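Local structure of lantibiotic dehydratase (Microbispora corallina, 5EHK) at residues A851-F856 against R870-R875. The protein probably dehydrates serine and threonine residues of the NAI-107 precursor peptide in a tRNA-dependent manner, as a lantibiotic dehydratase of the NAI-107 biosynthetic pathway. Numbering follows the deposited sequence.
Sequences ADRWFF and RFRGER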
# COMPACT_ATOMS: atom_id res chain seq x y z
N ALA A 851 -33.91 -12.96 26.15
CA ALA A 851 -32.59 -12.34 26.21
C ALA A 851 -32.69 -11.24 27.25
O ALA A 851 -33.68 -10.53 27.29
CB ALA A 851 -32.18 -11.79 24.87
N ASP A 852 -31.69 -11.14 28.12
CA ASP A 852 -31.79 -10.24 29.27
C ASP A 852 -31.04 -8.94 29.03
O ASP A 852 -31.27 -7.92 29.69
CB ASP A 852 -31.33 -10.93 30.57
CG ASP A 852 -29.81 -10.92 30.76
OD1 ASP A 852 -29.37 -10.83 31.92
OD2 ASP A 852 -29.04 -11.04 29.79
N ARG A 853 -30.12 -8.99 28.08
CA ARG A 853 -29.35 -7.83 27.70
C ARG A 853 -29.14 -7.83 26.19
O ARG A 853 -28.95 -8.89 25.59
CB ARG A 853 -28.01 -7.82 28.42
CG ARG A 853 -28.09 -7.48 29.87
CD ARG A 853 -28.49 -6.02 30.05
NE ARG A 853 -28.80 -5.72 31.44
CZ ARG A 853 -29.80 -4.94 31.85
NH1 ARG A 853 -30.59 -4.35 30.96
NH2 ARG A 853 -30.00 -4.73 33.14
N TRP A 854 -29.15 -6.65 25.59
CA TRP A 854 -28.82 -6.54 24.17
C TRP A 854 -28.14 -5.20 23.98
O TRP A 854 -28.34 -4.29 24.77
CB TRP A 854 -30.07 -6.63 23.30
CG TRP A 854 -30.79 -5.32 23.23
CD1 TRP A 854 -31.73 -4.87 24.10
CD2 TRP A 854 -30.63 -4.29 22.25
NE1 TRP A 854 -32.16 -3.64 23.72
CE2 TRP A 854 -31.50 -3.25 22.59
CE3 TRP A 854 -29.82 -4.15 21.11
CZ2 TRP A 854 -31.61 -2.09 21.84
CZ3 TRP A 854 -29.91 -3.00 20.37
CH2 TRP A 854 -30.81 -1.98 20.74
N PHE A 855 -27.30 -5.09 22.95
CA PHE A 855 -26.76 -3.79 22.58
C PHE A 855 -26.23 -3.81 21.14
O PHE A 855 -26.15 -4.87 20.54
CB PHE A 855 -25.73 -3.28 23.60
CG PHE A 855 -24.39 -3.99 23.58
CD1 PHE A 855 -24.11 -5.01 24.49
CD2 PHE A 855 -23.39 -3.62 22.68
CE1 PHE A 855 -22.85 -5.65 24.50
CE2 PHE A 855 -22.12 -4.26 22.69
CZ PHE A 855 -21.86 -5.28 23.59
N PHE A 856 -25.89 -2.65 20.59
CA PHE A 856 -25.27 -2.67 19.29
C PHE A 856 -24.14 -1.67 19.26
O PHE A 856 -24.19 -0.64 19.93
CB PHE A 856 -26.28 -2.34 18.18
CG PHE A 856 -26.43 -0.87 17.93
CD1 PHE A 856 -25.55 -0.18 17.10
CD2 PHE A 856 -27.46 -0.16 18.54
CE1 PHE A 856 -25.68 1.16 16.90
CE2 PHE A 856 -27.59 1.18 18.33
CZ PHE A 856 -26.71 1.84 17.51
N ARG A 870 -25.34 -7.46 20.04
CA ARG A 870 -25.15 -8.53 21.03
C ARG A 870 -26.36 -8.85 21.91
O ARG A 870 -26.98 -7.96 22.44
CB ARG A 870 -23.99 -8.24 21.96
CG ARG A 870 -23.65 -9.53 22.65
CD ARG A 870 -22.74 -9.41 23.83
NE ARG A 870 -23.16 -8.49 24.88
CZ ARG A 870 -24.25 -8.63 25.61
NH1 ARG A 870 -25.08 -9.65 25.40
NH2 ARG A 870 -24.52 -7.75 26.56
N PHE A 871 -26.69 -10.13 22.07
CA PHE A 871 -27.76 -10.53 22.99
C PHE A 871 -27.17 -11.41 24.08
O PHE A 871 -26.26 -12.19 23.82
CB PHE A 871 -28.85 -11.33 22.30
CG PHE A 871 -29.48 -10.62 21.14
CD1 PHE A 871 -30.64 -9.90 21.29
CD2 PHE A 871 -28.92 -10.72 19.87
CE1 PHE A 871 -31.23 -9.26 20.22
CE2 PHE A 871 -29.49 -10.09 18.80
CZ PHE A 871 -30.66 -9.35 18.98
N ARG A 872 -27.70 -11.28 25.29
CA ARG A 872 -27.33 -12.17 26.37
C ARG A 872 -28.55 -12.95 26.83
O ARG A 872 -29.65 -12.42 26.93
CB ARG A 872 -26.71 -11.40 27.54
CG ARG A 872 -26.25 -12.30 28.67
CD ARG A 872 -25.61 -11.53 29.82
NE ARG A 872 -26.59 -10.93 30.72
CZ ARG A 872 -26.25 -10.17 31.76
NH1 ARG A 872 -24.97 -9.96 32.01
NH2 ARG A 872 -27.19 -9.66 32.55
N GLY A 873 -28.34 -14.24 27.07
CA GLY A 873 -29.43 -15.08 27.53
C GLY A 873 -29.00 -16.50 27.82
O GLY A 873 -27.82 -16.86 27.75
N GLU A 874 -29.99 -17.30 28.17
CA GLU A 874 -29.79 -18.72 28.40
C GLU A 874 -29.51 -19.45 27.10
O GLU A 874 -30.19 -19.23 26.09
CB GLU A 874 -31.04 -19.27 29.10
CG GLU A 874 -31.46 -18.39 30.26
CD GLU A 874 -32.44 -19.05 31.22
OE1 GLU A 874 -33.53 -19.48 30.75
OE2 GLU A 874 -32.11 -19.12 32.43
N ARG A 875 -28.46 -20.27 27.11
CA ARG A 875 -28.01 -21.05 25.95
C ARG A 875 -29.11 -21.64 25.06
O ARG A 875 -29.13 -21.37 23.85
CB ARG A 875 -27.02 -22.13 26.38
CG ARG A 875 -25.89 -21.58 27.25
CD ARG A 875 -24.89 -22.64 27.67
NE ARG A 875 -23.66 -22.04 28.21
CZ ARG A 875 -22.69 -22.73 28.80
NH1 ARG A 875 -22.79 -24.05 28.94
NH2 ARG A 875 -21.61 -22.10 29.26
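Backbone pairing of F855 with R870 and of R853 with R872 joins the two antiparallel strands. F855 and R870 exchange two hydrogen bonds, F855 N to R870 O (2.9 Å) and R870 N to F855 O (2.8 Å), while R872 N donates to R853 O at 2.7 Å. Just before the first strand begins, D852 N donates to R872 O (2.7 Å), carrying the pairing into the loop that leads into it.

The charged link is a side-on salt bridge. R872 NE meets the syn lone pair of D852 OD2 at 2.6 Å and R872 NH2 binds D852 OD1, also at 2.6 Å, so two nitrogens grip two oxygens with the carboxylate and guanidinium planes only 30° apart. The R872 chain runs extended to a bend at chi3 (81°), which brings NE and NH2 round to the carboxylate; its NH1 pairs with E921. R853 CG lies over one face of this guanidinium, and R853 NH1 turns to Q928.

On the same face of the sheet, R870 CB sits over the F855 ring, a CH-pi contact 4.0 Å from its centroid. R870 NH2 forms a salt bridge with E924 of helix 920-942.

Apolar packing occupies the other face: W854 CB touches F871 CD1 at 3.9 Å, and F871 reaches L842, L882 and I886 of two helices.

Together these contacts close the open end of the antiparallel beta hairpin 853-861/864-872, within a four-stranded sheet of the lantibiotic dehydratase C-terminal region.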